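Local atomic coordinates of Dna-binding protein RAP1 (Saccharomyces cerevisiae, PDB entry 4BJT), a protein that binds DNA and, through its helical C-terminal domain, takes up the Rap1-binding module of Rif1, a partnership that shapes telomere function and architecture. Residues F83-G86 with Q90-D93; D165-L170 with R195-D200; G101-E104 with K110-Q113. All coordinates share one frame; numbering follows the deposited sequence.

Contact 1: F83-G86 with Q90-D93; sequences FHFG and QFMD
Phe-85 lays one face of its ring against the backbone of Phe-91, at the start of helix 88-99. The CA of Phe-91 stands 3.9 Å from the centroid of the Phe-85 ring and only 9° off its normal, a CH-pi contact over the face. Beyond it the Phe-91 ring turns an edge toward the same ring in an offset edge-to-face pair, with the planes at 70° and Phe-91 CD1 lying 3.8 Å from Phe-85 CE2.

Gln-90 works at the rim of the Phe-85 ring, where its OE1 lies near the ring plane. With CG anti to the backbone N (chi1 -168°) and the chain extended beyond it, the amide reaches back to the loop. OE1 there accepts the amide N-H of Gly-86, with 2.8 Å between Gly-86 N and Gln-90 OE1 and a nearly straight bond. A water donates to the same oxygen and to His-84 O, bridging helix and loop a second time.

Further out, Ser-87 OG bonds Gln-90 N where helix 88-99 begins. Phe-91, a buried ring, also meets Phe-82 and Phe-144 edge-to-face, while Phe-85 touches Phe-68. Greasy rings thus fill the inner side, and a neutral amide suits the solvent-facing side: its carbonyl oxygen receives two donors, which fixes the amide with oxygen rather than nitrogen facing the loop.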
loop_
_atom_site.group_PDB
_atom_site.type_symbol
_atom_site.label_atom_id
_atom_site.label_comp_id
_atom_site.label_asym_id
_atom_site.label_seq_id
_atom_site.Cartn_x
_atom_site.Cartn_y
_atom_site.Cartn_z
ATOM N N PHE C 83 0.981 -3.714 -18.304
ATOM C CA PHE C 83 1.474 -2.825 -19.369
ATOM C C PHE C 83 0.470 -2.622 -20.504
ATOM O O PHE C 83 0.699 -1.769 -21.366
ATOM C CB PHE C 83 2.813 -3.342 -19.865
ATOM C CG PHE C 83 3.867 -3.286 -18.786
ATOM C CD1 PHE C 83 4.498 -2.105 -18.475
ATOM C CD2 PHE C 83 4.186 -4.415 -18.041
ATOM C CE1 PHE C 83 5.429 -2.039 -17.431
ATOM C CE2 PHE C 83 5.105 -4.354 -16.990
ATOM C CZ PHE C 83 5.726 -3.160 -16.690
ATOM N N HIS C 84 -0.609 -3.411 -20.533
ATOM C CA HIS C 84 -1.675 -3.255 -21.512
ATOM C C HIS C 84 -2.732 -2.240 -21.100
ATOM O O HIS C 84 -3.559 -1.879 -21.933
ATOM C CB HIS C 84 -2.289 -4.592 -21.876
ATOM C CG HIS C 84 -1.374 -5.354 -22.783
ATOM N ND1 HIS C 84 -0.509 -6.302 -22.297
ATOM C CD2 HIS C 84 -1.156 -5.206 -24.108
ATOM C CE1 HIS C 84 0.157 -6.765 -23.345
ATOM N NE2 HIS C 84 -0.153 -6.094 -24.445
ATOM N N PHE C 85 -2.681 -1.715 -19.860
ATOM C CA PHE C 85 -3.575 -0.598 -19.513
ATOM C C PHE C 85 -3.182 0.593 -20.363
ATOM O O PHE C 85 -2.027 0.756 -20.732
ATOM C CB PHE C 85 -3.485 -0.233 -18.040
ATOM C CG PHE C 85 -4.193 -1.228 -17.161
ATOM C CD1 PHE C 85 -5.576 -1.342 -17.187
ATOM C CD2 PHE C 85 -3.496 -1.989 -16.254
ATOM C CE1 PHE C 85 -6.226 -2.298 -16.406
ATOM C CE2 PHE C 85 -4.143 -2.933 -15.465
ATOM C CZ PHE C 85 -5.506 -3.075 -15.526
ATOM N N GLY C 86 -4.168 1.422 -20.717
ATOM C CA GLY C 86 -3.925 2.551 -21.598
ATOM C C GLY C 86 -3.491 3.829 -20.926
ATOM O O GLY C 86 -3.083 4.789 -21.600
ATOM N N GLN C 90 -6.750 4.257 -15.965
ATOM C CA GLN C 90 -7.394 2.980 -16.255
ATOM C C GLN C 90 -6.944 1.918 -15.253
ATOM O O GLN C 90 -7.768 1.151 -14.736
ATOM C CB GLN C 90 -7.158 2.538 -17.686
ATOM C CG GLN C 90 -8.069 1.372 -18.060
ATOM C CD GLN C 90 -7.926 1.006 -19.512
ATOM O OE1 GLN C 90 -6.820 0.842 -19.994
ATOM N NE2 GLN C 90 -9.026 0.993 -20.270
ATOM N N PHE C 91 -5.636 1.876 -14.958
ATOM C CA PHE C 91 -5.105 0.954 -13.953
ATOM C C PHE C 91 -5.733 1.229 -12.593
ATOM O O PHE C 91 -6.204 0.310 -11.925
ATOM C CB PHE C 91 -3.576 1.064 -13.869
ATOM C CG PHE C 91 -2.969 0.435 -12.632
ATOM C CD1 PHE C 91 -2.829 -0.946 -12.527
ATOM C CD2 PHE C 91 -2.552 1.216 -11.579
ATOM C CE1 PHE C 91 -2.291 -1.523 -11.377
ATOM C CE2 PHE C 91 -2.040 0.637 -10.422
ATOM C CZ PHE C 91 -1.866 -0.730 -10.349
ATOM N N MET C 92 -5.773 2.493 -12.180
ATOM C CA MET C 92 -6.282 2.856 -10.857
ATOM C C MET C 92 -7.755 2.506 -10.743
ATOM O O MET C 92 -8.193 2.058 -9.689
ATOM C CB MET C 92 -6.087 4.355 -10.562
ATOM C CG MET C 92 -4.641 4.781 -10.486
ATOM S SD MET C 92 -3.660 3.928 -9.203
ATOM C CE MET C 92 -4.578 4.258 -7.798
ATOM N N ASP C 93 -8.521 2.698 -11.794
ATOM C CA ASP C 93 -9.932 2.384 -11.751
ATOM C C ASP C 93 -10.156 0.859 -11.664
ATOM O O ASP C 93 -11.046 0.434 -10.927
ATOM C CB ASP C 93 -10.675 3.042 -12.919
ATOM C CG ASP C 93 -10.719 4.575 -12.821
ATOM O OD1 ASP C 93 -10.280 5.127 -11.796
ATOM O OD2 ASP C 93 -11.062 5.222 -13.820
HETATM O O HOH W 1 -6.366 -1.275 -22.240
#

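Contact 2: D165-L170 with R195-D200; sequences DDDESL and RFFEKD
Phe-197 sets CZ and CE2 of its ring against the carboxylate end of Asp-167 and the CD2-CE2 flank against Leu-170, between helix 187-198 and helix 164-171. This is helix-helix packing within the all-helical Rap1 C-terminal domain, and the backbones stay 9.3 Å apart between Asp-167 CA and Phe-197 CA, a distance that a large aromatic side chain is well suited to bridge. Its CG is anti to the carbonyl carbon (chi1 -82°), which sends the ring out across the interface.

The ring meets Asp-167 with its edge. Asp-167 CG lies in the ring plane 3.7 Å from Phe-197 CZ, and the carboxylate stands nearly upright to the ring, the planes 85° apart. Ring hydrogens carry a slight positive charge, so an edge-on carboxylate is probably well tolerated. The main polar mate of Asp-167 is nevertheless Arg-193, whose NE forms a salt bridge with OD1. Leu-170 adds the apolar share: its CD2 touches Phe-197 CD2 at 3.9 Å. A branched aliphatic suits this buried place, where it also packs on Met-190 of the same partner helix and on Leu-181 of helix 175-185.

Phe-196, the neighbour of Phe-197 in sequence, packs on an apolar side chain of the bound peptide. Past these rings the helix ends in a Schellman motif: Asp-200 takes a positive phi of 63°, and its N returns to Phe-197 O at 3.1 Å.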
loop_
_atom_site.group_PDB
_atom_site.type_symbol
_atom_site.label_atom_id
_atom_site.label_comp_id
_atom_site.label_asym_id
_atom_site.label_seq_id
_atom_site.Cartn_x
_atom_site.Cartn_y
_atom_site.Cartn_z
ATOM N N ASP C 165 12.454 1.848 7.965
ATOM C CA ASP C 165 12.850 2.843 8.959
ATOM C C ASP C 165 11.753 3.101 9.987
ATOM O O ASP C 165 12.043 3.288 11.158
ATOM C CB ASP C 165 13.250 4.163 8.273
ATOM C CG ASP C 165 14.585 4.107 7.544
ATOM O OD1 ASP C 165 15.330 3.104 7.730
ATOM O OD2 ASP C 165 14.909 5.083 6.822
ATOM N N ASP C 166 10.493 3.133 9.542
ATOM C CA ASP C 166 9.371 3.339 10.450
ATOM C C ASP C 166 9.280 2.183 11.443
ATOM O O ASP C 166 9.047 2.415 12.622
ATOM C CB ASP C 166 8.034 3.429 9.695
ATOM C CG ASP C 166 7.837 4.650 8.842
ATOM O OD1 ASP C 166 8.541 5.644 9.061
ATOM O OD2 ASP C 166 6.912 4.634 7.970
ATOM N N ASP C 167 9.423 0.943 10.956
ATOM C CA ASP C 167 9.355 -0.229 11.841
ATOM C C ASP C 167 10.509 -0.236 12.849
ATOM O O ASP C 167 10.297 -0.586 14.002
ATOM C CB ASP C 167 9.292 -1.523 11.038
ATOM C CG ASP C 167 7.955 -1.763 10.361
ATOM O OD1 ASP C 167 6.935 -1.227 10.848
ATOM O OD2 ASP C 167 7.915 -2.546 9.358
ATOM N N GLU C 168 11.684 0.240 12.450
ATOM C CA GLU C 168 12.814 0.362 13.367
ATOM C C GLU C 168 12.540 1.451 14.419
ATOM O O GLU C 168 12.812 1.236 15.609
ATOM C CB GLU C 168 14.109 0.631 12.583
ATOM C CG GLU C 168 14.557 -0.564 11.759
ATOM C CD GLU C 168 14.925 -1.817 12.540
ATOM O OE1 GLU C 168 15.344 -1.699 13.714
ATOM O OE2 GLU C 168 14.787 -2.925 11.972
ATOM N N SER C 169 11.928 2.579 14.016
ATOM C CA SER C 169 11.551 3.620 14.973
ATOM C C SER C 169 10.546 3.093 15.986
ATOM O O SER C 169 10.648 3.410 17.186
ATOM C CB SER C 169 10.947 4.832 14.258
ATOM O OG SER C 169 11.937 5.528 13.521
ATOM N N LEU C 170 9.604 2.259 15.529
ATOM C CA LEU C 170 8.583 1.696 16.405
ATOM C C LEU C 170 9.215 0.855 17.522
ATOM O O LEU C 170 8.818 0.973 18.671
ATOM C CB LEU C 170 7.600 0.851 15.571
ATOM C CG LEU C 170 6.404 0.286 16.321
ATOM C CD1 LEU C 170 5.604 1.408 16.987
ATOM C CD2 LEU C 170 5.537 -0.526 15.395
ATOM N N ARG C 195 0.623 -4.320 17.611
ATOM C CA ARG C 195 -0.105 -5.594 17.773
ATOM C C ARG C 195 0.414 -6.631 16.770
ATOM O O ARG C 195 0.579 -7.806 17.142
ATOM C CB ARG C 195 -1.631 -5.430 17.581
ATOM C CG ARG C 195 -2.334 -4.746 18.756
ATOM C CD ARG C 195 -3.845 -4.951 18.732
ATOM N NE ARG C 195 -4.510 -4.264 17.624
ATOM C CZ ARG C 195 -4.821 -2.968 17.583
ATOM N NH1 ARG C 195 -4.506 -2.164 18.597
ATOM N NH2 ARG C 195 -5.428 -2.460 16.517
ATOM N N PHE C 196 0.692 -6.198 15.515
ATOM C CA PHE C 196 1.243 -7.078 14.460
ATOM C C PHE C 196 2.570 -7.653 14.907
ATOM O O PHE C 196 2.799 -8.852 14.741
ATOM C CB PHE C 196 1.490 -6.317 13.140
ATOM C CG PHE C 196 0.417 -6.336 12.078
ATOM C CD1 PHE C 196 -0.876 -5.931 12.369
ATOM C CD2 PHE C 196 0.723 -6.661 10.761
ATOM C CE1 PHE C 196 -1.865 -5.932 11.387
ATOM C CE2 PHE C 196 -0.268 -6.666 9.782
ATOM C CZ PHE C 196 -1.564 -6.340 10.113
ATOM N N PHE C 197 3.463 -6.796 15.426
ATOM C CA PHE C 197 4.763 -7.249 15.965
ATOM C C PHE C 197 4.607 -8.184 17.162
ATOM O O PHE C 197 5.285 -9.227 17.222
ATOM C CB PHE C 197 5.690 -6.052 16.315
ATOM C CG PHE C 197 6.417 -5.526 15.101
ATOM C CD1 PHE C 197 7.352 -6.312 14.433
ATOM C CD2 PHE C 197 6.113 -4.283 14.575
ATOM C CE1 PHE C 197 7.977 -5.854 13.281
ATOM C CE2 PHE C 197 6.758 -3.813 13.442
ATOM C CZ PHE C 197 7.645 -4.616 12.767
ATOM N N GLU C 198 3.677 -7.872 18.072
ATOM C CA GLU C 198 3.413 -8.698 19.258
ATOM C C GLU C 198 2.941 -10.117 18.880
ATOM O O GLU C 198 3.309 -11.093 19.558
ATOM C CB GLU C 198 2.390 -7.992 20.184
ATOM N N LYS C 199 2.126 -10.211 17.825
ATOM C CA LYS C 199 1.548 -11.472 17.340
ATOM C C LYS C 199 2.487 -12.234 16.373
ATOM O O LYS C 199 2.079 -13.257 15.812
ATOM C CB LYS C 199 0.215 -11.187 16.628
ATOM C CG LYS C 199 -0.898 -10.788 17.605
ATOM C CD LYS C 199 -2.151 -10.385 16.840
ATOM C CE LYS C 199 -3.267 -9.888 17.731
ATOM N NZ LYS C 199 -4.066 -11.005 18.304
ATOM N N ASP C 200 3.684 -11.696 16.110
ATOM C CA ASP C 200 4.678 -12.316 15.225
ATOM C C ASP C 200 4.176 -12.434 13.792
ATOM O O ASP C 200 4.443 -13.433 13.108
ATOM C CB ASP C 200 5.159 -13.685 15.805
ATOM C CG ASP C 200 5.852 -13.607 17.157
ATOM O OD1 ASP C 200 6.593 -12.631 17.391
ATOM O OD2 ASP C 200 5.573 -14.461 18.021
#

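Contact 3: G101-E104 with K110-Q113; sequences GDYE and KLVQ
Tyr-103 covers Leu-111 with one face of its ring. Earlier in the loop, at Gly-101, a CB would be crowded by Tyr-103 CE2, so a residue without a side chain suits the place beside the folded-back ring. Asp-102 then points away from helix 108-119, as fits an exposed carboxylate.

Tyr-103 carries the contact. Its CG is anti to the carbonyl carbon (chi1 -66°), which turns the ring over the helix, and the two side chains cross at about a right angle. Leu-111 CB lies 4.0 Å from the Tyr-103 centroid in a CH-pi contact, displaced toward the rim of the face. Farther along its chain, Leu-111 CD1 reaches 3.7 Å from Tyr-103 CE2, over the face, and Leu-111 CA is 3.6 Å from Tyr-103 CE1. The methylenes of Lys-110 come obliquely to the ring, with CD 4.0 Å from Tyr-103 CE1. A tyrosine combines this greasy face with a polar end: OH hydrogen-bonds Asp-114 OD2, the same oxygen that takes the salt bridge from Lys-110 NZ. The Lys-110 chain runs extended and bends only at its end. Replacing Tyr-103 by an alanine would probably strip Leu-111 of the ring over its CB and CD1 and leave Asp-114 with one donor fewer.

At Glu-104 the backbone N is held by Gln-107 OE1, just ahead of the helix. Val-98 and Leu-137 also touch both Tyr-103 and Leu-111. Tyr-103, Leu-111 and Val-112 each pack on an apolar side chain of the bound peptide, so the loop-on-helix contact forms part of the hydrophobic site where the Rap1 C-terminal domain receives the Rif1 binding module.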
loop_
_atom_site.group_PDB
_atom_site.type_symbol
_atom_site.label_atom_id
_atom_site.label_comp_id
_atom_site.label_asym_id
_atom_site.label_seq_id
_atom_site.Cartn_x
_atom_site.Cartn_y
_atom_site.Cartn_z
ATOM N N GLY C 101 -14.120 -5.341 -3.716
ATOM C CA GLY C 101 -14.733 -6.652 -3.597
ATOM C C GLY C 101 -14.875 -7.101 -2.158
ATOM O O GLY C 101 -14.288 -6.517 -1.246
ATOM N N ASP C 102 -15.641 -8.160 -1.962
ATOM C CA ASP C 102 -15.895 -8.715 -0.633
ATOM C C ASP C 102 -14.735 -9.620 -0.238
ATOM O O ASP C 102 -14.528 -10.656 -0.876
ATOM C CB ASP C 102 -17.214 -9.517 -0.640
ATOM C CG ASP C 102 -18.443 -8.702 -1.012
ATOM O OD1 ASP C 102 -18.364 -7.450 -0.973
ATOM O OD2 ASP C 102 -19.483 -9.315 -1.344
ATOM N N TYR C 103 -13.935 -9.193 0.748
ATOM C CA TYR C 103 -12.821 -9.990 1.271
ATOM C C TYR C 103 -12.967 -10.106 2.771
ATOM O O TYR C 103 -13.038 -9.088 3.454
ATOM C CB TYR C 103 -11.458 -9.362 0.956
ATOM C CG TYR C 103 -11.141 -9.348 -0.521
ATOM C CD1 TYR C 103 -10.824 -10.521 -1.195
ATOM C CD2 TYR C 103 -11.234 -8.178 -1.258
ATOM C CE1 TYR C 103 -10.604 -10.526 -2.570
ATOM C CE2 TYR C 103 -11.035 -8.172 -2.634
ATOM C CZ TYR C 103 -10.689 -9.341 -3.285
ATOM O OH TYR C 103 -10.466 -9.309 -4.642
ATOM N N GLU C 104 -12.986 -11.336 3.291
ATOM C CA GLU C 104 -13.019 -11.550 4.736
ATOM C C GLU C 104 -11.573 -11.335 5.228
ATOM O O GLU C 104 -10.640 -11.432 4.423
ATOM C CB GLU C 104 -13.501 -12.967 5.085
ATOM C CG GLU C 104 -14.892 -13.316 4.576
ATOM C CD GLU C 104 -16.021 -12.443 5.094
ATOM O OE1 GLU C 104 -15.916 -11.934 6.234
ATOM O OE2 GLU C 104 -17.025 -12.284 4.362
ATOM N N LYS C 110 -6.838 -14.818 -1.808
ATOM C CA LYS C 110 -7.783 -14.546 -2.898
ATOM C C LYS C 110 -7.546 -13.128 -3.464
ATOM O O LYS C 110 -7.580 -12.932 -4.681
ATOM C CB LYS C 110 -9.220 -14.632 -2.401
ATOM C CG LYS C 110 -10.256 -14.534 -3.519
ATOM C CD LYS C 110 -11.668 -14.401 -2.950
ATOM C CE LYS C 110 -12.786 -14.496 -3.971
ATOM N NZ LYS C 110 -12.453 -13.897 -5.296
ATOM N N LEU C 111 -7.343 -12.159 -2.571
ATOM C CA LEU C 111 -7.089 -10.785 -3.004
ATOM C C LEU C 111 -5.840 -10.736 -3.905
ATOM O O LEU C 111 -5.849 -10.117 -4.973
ATOM C CB LEU C 111 -6.915 -9.875 -1.771
ATOM C CG LEU C 111 -6.404 -8.465 -2.055
ATOM C CD1 LEU C 111 -7.367 -7.698 -2.924
ATOM C CD2 LEU C 111 -6.192 -7.729 -0.791
ATOM N N VAL C 112 -4.747 -11.339 -3.422
ATOM C CA VAL C 112 -3.481 -11.388 -4.141
ATOM C C VAL C 112 -3.680 -12.042 -5.513
ATOM O O VAL C 112 -3.131 -11.556 -6.516
ATOM C CB VAL C 112 -2.401 -12.068 -3.264
ATOM C CG1 VAL C 112 -1.191 -12.505 -4.058
ATOM C CG2 VAL C 112 -1.988 -11.134 -2.117
ATOM N N GLN C 113 -4.494 -13.115 -5.584
ATOM C CA GLN C 113 -4.770 -13.738 -6.877
ATOM C C GLN C 113 -5.539 -12.807 -7.813
ATOM O O GLN C 113 -5.216 -12.701 -8.990
ATOM C CB GLN C 113 -5.543 -15.060 -6.694
ATOM C CG GLN C 113 -5.708 -15.860 -7.986
ATOM C CD GLN C 113 -4.373 -16.333 -8.505
ATOM O OE1 GLN C 113 -3.627 -17.005 -7.798
ATOM N NE2 GLN C 113 -3.998 -15.934 -9.711
#

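Overall arrangement
Followed from the N terminus, the three contacts come in series, none nesting in or crossing another. Contact 1 closes first, folding the loop after helix 80-83 onto the beginning of helix 88-99. That helix leads into the loop of contact 3, which closes over helix 108-119; the centres of contacts 1 and 3 are about 20 Å apart, and each is a short-range closure. Contact 2 comes last and bridges a longer span, joining helix 164-171 to the end of helix 187-198 around helix 175-185. It lies across the chain's centre from contact 1, about 34 Å between centres. Contacts 2 and 3 do not touch, yet both include residues that meet the bound peptide.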